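Local coordinates for seryl-tRNA synthetase (Pyrococcus horikoshii, PDB 2DQ0), which catalyses the ATP-dependent attachment of serine to tRNA(Ser) by way of a seryl-adenylate, and probably also charges tRNA(Sec) with serine, at residues T252-L266 against Q301-P313. Sequence-based numbering, arbitrary orientation.
Sequences TAEHPLAGMHANEIL and QFHKVEQFVYSRP. With SSA (5'-O-(N-(L-seryl)-sulfamoyl)adenosine), chain G.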
loop_
_atom_site.group_PDB
_atom_site.type_symbol
_atom_site.label_atom_id
_atom_site.label_comp_id
_atom_site.label_asym_id
_atom_site.label_seq_id
_atom_site.Cartn_x
_atom_site.Cartn_y
_atom_site.Cartn_z
ATOM N N THR A 252 -6.367 -7.677 -1.943
ATOM C CA THR A 252 -7.597 -7.678 -1.155
ATOM C C THR A 252 -7.222 -8.134 0.243
ATOM O O THR A 252 -6.313 -8.945 0.389
ATOM C CB THR A 252 -8.631 -8.678 -1.713
ATOM O OG1 THR A 252 -9.517 -9.075 -0.663
ATOM C CG2 THR A 252 -7.956 -9.897 -2.277
ATOM N N ALA A 253 -7.915 -7.625 1.263
ATOM C CA ALA A 253 -7.615 -7.990 2.644
ATOM C C ALA A 253 -7.870 -9.477 2.822
ATOM O O ALA A 253 -7.357 -10.095 3.753
ATOM C CB ALA A 253 -8.478 -7.177 3.620
ATOM N N GLU A 254 -8.671 -10.037 1.918
ATOM C CA GLU A 254 -8.989 -11.465 1.917
ATOM C C GLU A 254 -7.730 -12.330 2.127
ATOM O O GLU A 254 -7.695 -13.180 3.033
ATOM C CB GLU A 254 -9.638 -11.850 0.584
ATOM C CG GLU A 254 -10.076 -13.293 0.484
ATOM C CD GLU A 254 -10.168 -13.791 -0.943
ATOM O OE1 GLU A 254 -10.574 -13.000 -1.826
ATOM O OE2 GLU A 254 -9.851 -14.984 -1.179
ATOM N N HIS A 255 -6.708 -12.110 1.296
ATOM C CA HIS A 255 -5.458 -12.880 1.376
ATOM C C HIS A 255 -4.745 -12.855 2.728
ATOM O O HIS A 255 -4.420 -13.915 3.248
ATOM C CB HIS A 255 -4.485 -12.464 0.271
ATOM C CG HIS A 255 -5.018 -12.678 -1.111
ATOM N ND1 HIS A 255 -6.263 -13.230 -1.352
ATOM C CD2 HIS A 255 -4.460 -12.462 -2.326
ATOM C CE1 HIS A 255 -6.442 -13.351 -2.655
ATOM N NE2 HIS A 255 -5.362 -12.894 -3.267
ATOM N N PRO A 256 -4.456 -11.661 3.299
ATOM C CA PRO A 256 -3.781 -11.648 4.613
ATOM C C PRO A 256 -4.707 -12.192 5.713
ATOM O O PRO A 256 -4.247 -12.756 6.712
ATOM C CB PRO A 256 -3.419 -10.172 4.819
ATOM C CG PRO A 256 -4.407 -9.439 3.960
ATOM C CD PRO A 256 -4.497 -10.302 2.725
ATOM N N LEU A 257 -6.013 -12.022 5.514
ATOM C CA LEU A 257 -7.008 -12.534 6.447
ATOM C C LEU A 257 -6.996 -14.069 6.441
ATOM O O LEU A 257 -7.236 -14.694 7.470
ATOM C CB LEU A 257 -8.398 -12.051 6.060
ATOM C CG LEU A 257 -9.110 -11.043 6.950
ATOM C CD1 LEU A 257 -8.202 -10.526 8.066
ATOM C CD2 LEU A 257 -9.631 -9.924 6.053
ATOM N N ALA A 258 -6.729 -14.681 5.289
ATOM C CA ALA A 258 -6.681 -16.139 5.225
ATOM C C ALA A 258 -5.327 -16.652 5.735
ATOM O O ALA A 258 -5.257 -17.659 6.433
ATOM C CB ALA A 258 -6.926 -16.627 3.800
ATOM N N GLY A 259 -4.248 -15.967 5.395
ATOM C CA GLY A 259 -2.962 -16.418 5.875
ATOM C C GLY A 259 -2.850 -16.261 7.385
ATOM O O GLY A 259 -2.029 -16.920 8.021
ATOM N N MET A 260 -3.678 -15.396 7.962
ATOM C CA MET A 260 -3.661 -15.140 9.405
ATOM C C MET A 260 -3.601 -16.390 10.296
ATOM O O MET A 260 -2.949 -16.386 11.333
ATOM C CB MET A 260 -4.882 -14.294 9.798
ATOM C CG MET A 260 -5.008 -14.004 11.291
ATOM S SD MET A 260 -6.490 -13.023 11.693
ATOM C CE MET A 260 -5.759 -11.654 12.484
ATOM N N HIS A 261 -4.289 -17.454 9.897
ATOM C CA HIS A 261 -4.297 -18.681 10.678
ATOM C C HIS A 261 -3.661 -19.857 9.943
ATOM O O HIS A 261 -3.998 -21.009 10.195
ATOM C CB HIS A 261 -5.729 -19.036 11.086
ATOM C CG HIS A 261 -6.326 -18.090 12.078
ATOM N ND1 HIS A 261 -5.854 -17.969 13.368
ATOM C CD2 HIS A 261 -7.361 -17.221 11.971
ATOM C CE1 HIS A 261 -6.571 -17.065 14.015
ATOM N NE2 HIS A 261 -7.492 -16.596 13.190
ATOM N N ALA A 262 -2.751 -19.559 9.023
ATOM C CA ALA A 262 -2.054 -20.602 8.277
ATOM C C ALA A 262 -1.321 -21.483 9.286
ATOM O O ALA A 262 -0.753 -20.975 10.249
ATOM C CB ALA A 262 -1.040 -19.979 7.303
ATOM N N ASN A 263 -1.348 -22.795 9.056
ATOM C CA ASN A 263 -0.691 -23.784 9.911
ATOM C C ASN A 263 -1.224 -23.807 11.345
ATOM O O ASN A 263 -0.463 -23.768 12.300
ATOM C CB ASN A 263 0.827 -23.551 9.922
ATOM C CG ASN A 263 1.474 -23.832 8.579
ATOM O OD1 ASN A 263 2.395 -23.124 8.163
ATOM N ND2 ASN A 263 1.007 -24.872 7.895
ATOM N N GLU A 264 -2.538 -23.846 11.497
ATOM C CA GLU A 264 -3.122 -23.903 12.825
ATOM C C GLU A 264 -4.179 -24.976 12.833
ATOM O O GLU A 264 -4.734 -25.341 11.791
ATOM C CB GLU A 264 -3.804 -22.583 13.226
ATOM C CG GLU A 264 -2.896 -21.364 13.333
ATOM C CD GLU A 264 -3.612 -20.154 13.922
ATOM O OE1 GLU A 264 -3.102 -19.025 13.779
ATOM O OE2 GLU A 264 -4.684 -20.328 14.541
ATOM N N ILE A 265 -4.426 -25.504 14.019
ATOM C CA ILE A 265 -5.489 -26.465 14.192
ATOM C C ILE A 265 -6.347 -25.638 15.112
ATOM O O ILE A 265 -5.983 -25.403 16.257
ATOM C CB ILE A 265 -5.029 -27.734 14.902
ATOM C CG1 ILE A 265 -4.100 -28.522 13.975
ATOM C CG2 ILE A 265 -6.256 -28.563 15.313
ATOM C CD1 ILE A 265 -3.447 -29.715 14.620
ATOM N N LEU A 266 -7.450 -25.134 14.586
ATOM C CA LEU A 266 -8.323 -24.302 15.381
ATOM C C LEU A 266 -9.111 -25.150 16.359
ATOM O O LEU A 266 -9.232 -26.363 16.191
ATOM C CB LEU A 266 -9.277 -23.528 14.468
ATOM C CG LEU A 266 -8.629 -22.504 13.532
ATOM C CD1 LEU A 266 -9.689 -21.980 12.578
ATOM C CD2 LEU A 266 -8.000 -21.345 14.336
ATOM N N GLN A 301 -5.183 0.955 -7.471
ATOM C CA GLN A 301 -5.354 0.974 -6.021
ATOM C C GLN A 301 -6.742 1.453 -5.632
ATOM O O GLN A 301 -7.284 2.388 -6.229
ATOM C CB GLN A 301 -4.293 1.858 -5.321
ATOM C CG GLN A 301 -4.605 3.323 -5.307
ATOM C CD GLN A 301 -3.570 4.198 -4.574
ATOM O OE1 GLN A 301 -2.365 4.113 -4.833
ATOM N NE2 GLN A 301 -4.058 5.078 -3.693
ATOM N N PHE A 302 -7.311 0.775 -4.644
ATOM C CA PHE A 302 -8.617 1.112 -4.095
ATOM C C PHE A 302 -8.740 0.584 -2.674
ATOM O O PHE A 302 -7.994 -0.317 -2.239
ATOM C CB PHE A 302 -9.760 0.547 -4.936
ATOM C CG PHE A 302 -9.766 -0.951 -5.045
ATOM C CD1 PHE A 302 -8.974 -1.601 -5.987
ATOM C CD2 PHE A 302 -10.599 -1.716 -4.233
ATOM C CE1 PHE A 302 -9.019 -2.990 -6.122
ATOM C CE2 PHE A 302 -10.655 -3.109 -4.363
ATOM C CZ PHE A 302 -9.864 -3.745 -5.308
ATOM N N HIS A 303 -9.691 1.152 -1.953
ATOM C CA HIS A 303 -9.947 0.774 -0.575
ATOM C C HIS A 303 -11.121 -0.195 -0.517
ATOM O O HIS A 303 -12.102 -0.037 -1.256
ATOM C CB HIS A 303 -10.248 2.031 0.224
ATOM C CG HIS A 303 -9.085 2.958 0.324
ATOM N ND1 HIS A 303 -9.225 4.307 0.564
ATOM C CD2 HIS A 303 -7.751 2.722 0.258
ATOM C CE1 HIS A 303 -8.027 4.863 0.640
ATOM N NE2 HIS A 303 -7.115 3.923 0.457
ATOM N N LYS A 304 -11.016 -1.202 0.347
ATOM C CA LYS A 304 -12.082 -2.181 0.496
ATOM C C LYS A 304 -12.262 -2.758 1.897
ATOM O O LYS A 304 -11.318 -3.197 2.534
ATOM C CB LYS A 304 -11.884 -3.326 -0.495
ATOM C CG LYS A 304 -13.008 -4.340 -0.473
ATOM C CD LYS A 304 -12.926 -5.302 -1.665
ATOM C CE LYS A 304 -11.560 -5.997 -1.733
ATOM N NZ LYS A 304 -11.235 -6.752 -0.479
ATOM N N VAL A 305 -13.498 -2.723 2.374
ATOM C CA VAL A 305 -13.852 -3.285 3.665
ATOM C C VAL A 305 -14.258 -4.705 3.280
ATOM O O VAL A 305 -15.168 -4.893 2.466
ATOM C CB VAL A 305 -15.044 -2.537 4.275
ATOM C CG1 VAL A 305 -15.520 -3.229 5.551
ATOM C CG2 VAL A 305 -14.645 -1.107 4.566
ATOM N N GLU A 306 -13.586 -5.697 3.859
ATOM C CA GLU A 306 -13.822 -7.097 3.508
ATOM C C GLU A 306 -14.340 -8.027 4.600
ATOM O O GLU A 306 -13.882 -7.978 5.740
ATOM C CB GLU A 306 -12.504 -7.672 2.965
ATOM C CG GLU A 306 -12.526 -9.148 2.628
ATOM C CD GLU A 306 -13.000 -9.399 1.225
ATOM O OE1 GLU A 306 -13.673 -8.512 0.670
ATOM O OE2 GLU A 306 -12.704 -10.485 0.682
ATOM N N GLN A 307 -15.275 -8.900 4.226
ATOM C CA GLN A 307 -15.827 -9.901 5.146
ATOM C C GLN A 307 -15.070 -11.203 4.911
ATOM O O GLN A 307 -14.913 -11.629 3.764
ATOM C CB GLN A 307 -17.300 -10.216 4.842
ATOM C CG GLN A 307 -18.328 -9.114 5.021
ATOM C CD GLN A 307 -19.693 -9.583 4.553
ATOM O OE1 GLN A 307 -20.183 -9.193 3.480
ATOM N NE2 GLN A 307 -20.304 -10.453 5.338
ATOM N N PHE A 308 -14.605 -11.846 5.977
ATOM C CA PHE A 308 -13.931 -13.131 5.811
ATOM C C PHE A 308 -14.419 -14.053 6.913
ATOM O O PHE A 308 -14.535 -13.643 8.077
ATOM C CB PHE A 308 -12.428 -12.973 5.868
ATOM C CG PHE A 308 -11.667 -14.207 5.447
ATOM C CD1 PHE A 308 -11.523 -15.296 6.321
ATOM C CD2 PHE A 308 -11.040 -14.255 4.195
ATOM C CE1 PHE A 308 -10.759 -16.405 5.951
ATOM C CE2 PHE A 308 -10.276 -15.355 3.814
ATOM C CZ PHE A 308 -10.130 -16.439 4.694
ATOM N N VAL A 309 -14.690 -15.302 6.525
ATOM C CA VAL A 309 -15.242 -16.325 7.404
ATOM C C VAL A 309 -14.569 -17.695 7.409
ATOM O O VAL A 309 -14.237 -18.267 6.360
ATOM C CB VAL A 309 -16.731 -16.560 7.058
ATOM C CG1 VAL A 309 -17.293 -17.717 7.861
ATOM C CG2 VAL A 309 -17.525 -15.301 7.333
ATOM N N TYR A 310 -14.382 -18.216 8.620
ATOM C CA TYR A 310 -13.822 -19.545 8.832
ATOM C C TYR A 310 -14.984 -20.267 9.474
ATOM O O TYR A 310 -15.437 -19.855 10.538
ATOM C CB TYR A 310 -12.685 -19.541 9.846
ATOM C CG TYR A 310 -11.385 -18.922 9.410
ATOM C CD1 TYR A 310 -11.213 -17.535 9.394
ATOM C CD2 TYR A 310 -10.293 -19.724 9.085
ATOM C CE1 TYR A 310 -9.978 -16.968 9.076
ATOM C CE2 TYR A 310 -9.050 -19.162 8.763
ATOM C CZ TYR A 310 -8.903 -17.784 8.763
ATOM O OH TYR A 310 -7.675 -17.231 8.462
ATOM N N SER A 311 -15.484 -21.322 8.841
ATOM C CA SER A 311 -16.595 -22.067 9.428
ATOM C C SER A 311 -16.406 -23.584 9.337
ATOM O O SER A 311 -15.427 -24.089 8.762
ATOM C CB SER A 311 -17.922 -21.694 8.750
ATOM O OG SER A 311 -18.096 -22.407 7.535
ATOM N N ARG A 312 -17.348 -24.306 9.933
ATOM C CA ARG A 312 -17.324 -25.756 9.872
ATOM C C ARG A 312 -17.843 -26.052 8.474
ATOM O O ARG A 312 -18.727 -25.361 7.976
ATOM C CB ARG A 312 -18.300 -26.351 10.886
ATOM C CG ARG A 312 -18.105 -25.855 12.291
ATOM C CD ARG A 312 -19.271 -26.222 13.202
ATOM N NE ARG A 312 -18.789 -26.316 14.573
ATOM C CZ ARG A 312 -18.034 -27.317 15.022
ATOM N NH1 ARG A 312 -17.697 -28.319 14.212
ATOM N NH2 ARG A 312 -17.569 -27.285 16.265
ATOM N N PRO A 313 -17.296 -27.071 7.817
ATOM C CA PRO A 313 -17.768 -27.402 6.474
ATOM C C PRO A 313 -19.302 -27.462 6.389
ATOM O O PRO A 313 -19.904 -27.058 5.382
ATOM C CB PRO A 313 -17.108 -28.753 6.219
ATOM C CG PRO A 313 -15.765 -28.565 6.881
ATOM C CD PRO A 313 -16.128 -27.887 8.193
HETATM N N10 SSA G . -11.819 -10.904 -1.724
HETATM C CA SSA G . -12.886 -10.893 -2.741
HETATM C CB SSA G . -14.183 -10.398 -2.160
HETATM O OG SSA G . -14.160 -8.991 -1.896
HETATM C C9 SSA G . -12.565 -10.016 -3.946
HETATM O O9 SSA G . -11.569 -9.298 -3.959
HETATM N N8 SSA G . -13.407 -10.089 -4.984
HETATM S S1 SSA G . -13.178 -9.163 -6.278
HETATM O O1S SSA G . -11.892 -9.572 -6.825
HETATM O O2S SSA G . -14.390 -9.289 -7.080
HETATM O "O5'" SSA G . -13.055 -7.716 -5.689
HETATM C "C5'" SSA G . -14.115 -7.192 -4.912
HETATM C "C4'" SSA G . -14.596 -5.877 -5.441
HETATM O "O4'" SSA G . -13.542 -4.896 -5.402
HETATM C "C3'" SSA G . -15.091 -5.817 -6.872
HETATM O "O3'" SSA G . -16.398 -6.348 -6.949
HETATM C "C2'" SSA G . -15.105 -4.312 -7.066
HETATM O "O2'" SSA G . -16.146 -3.648 -6.389
HETATM C "C1'" SSA G . -13.758 -3.940 -6.431
HETATM N N9 SSA G . -12.620 -4.037 -7.341
HETATM C C8 SSA G . -11.950 -5.162 -7.795
HETATM N N7 SSA G . -10.966 -4.891 -8.613
HETATM C C5 SSA G . -10.987 -3.503 -8.712
HETATM C C6 SSA G . -10.196 -2.581 -9.447
HETATM N N6 SSA G . -9.197 -2.951 -10.242
HETATM N N1 SSA G . -10.471 -1.246 -9.313
HETATM C C2 SSA G . -11.480 -0.875 -8.495
HETATM N N3 SSA G . -12.299 -1.658 -7.755
HETATM C C4 SSA G . -12.001 -2.967 -7.923
HETATM O O HOH W 1 -9.338 -4.978 1.542
#
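Phe308 lies against the short helix 254-259, with Leu257 CB over one face of its ring, 4.2 Å from the ring centroid, and Ala258 CB beside its CZ. CG of Phe308 stands anti to the backbone N (chi1 -169°), which sends the ring out from strand 301-311 to the helix. Two residues on, Tyr310 points its hydroxyl at the backbone of the helix, where OH donates to Leu257 O at 2.8 Å, in the carbonyl plane and on a lone pair. His261 turns an edge to the tyrosine face, the two planes 82° apart in an offset edge-to-face pair. ND1 of His261 is held by the Glu264 carboxylate and NE2 by Tyr275, while Glu264 reaches Arg176 of the second subunit.

The other end is polar, bridged by a water and the ligand as well as by direct bonds. Lys304, bent at chi3 and chi4, brings NZ to 2.9 Å from Thr252 OG1, the oxygen that also caps the helix by accepting from Glu254 N. Here a water joins Ala253 N to Lys304 O, whereas around Phe308 the side chains meet directly. Glu306 offers both carboxylate oxygens to the seryl moiety of SSA: OE1 accepts from the ligand's OG at 2.7 Å, and OE2 from its amino nitrogen N10 at 2.6 Å. Glu254 OE1 is modelled implausibly close to N10, so the detail there is doubtful. A salt bridge, its hydrogen bond weak at 3.2 Å, runs from Lys304 NZ to Glu306 OE1. Toward the start of the strand, the adenine of SSA lies over one face of the Phe302 ring. Strand and helix entrance thus form one wall of the seryl-adenylate pocket, completed by Arg283 and Thr406 among others, on the antiparallel catalytic sheet of a class II synthetase.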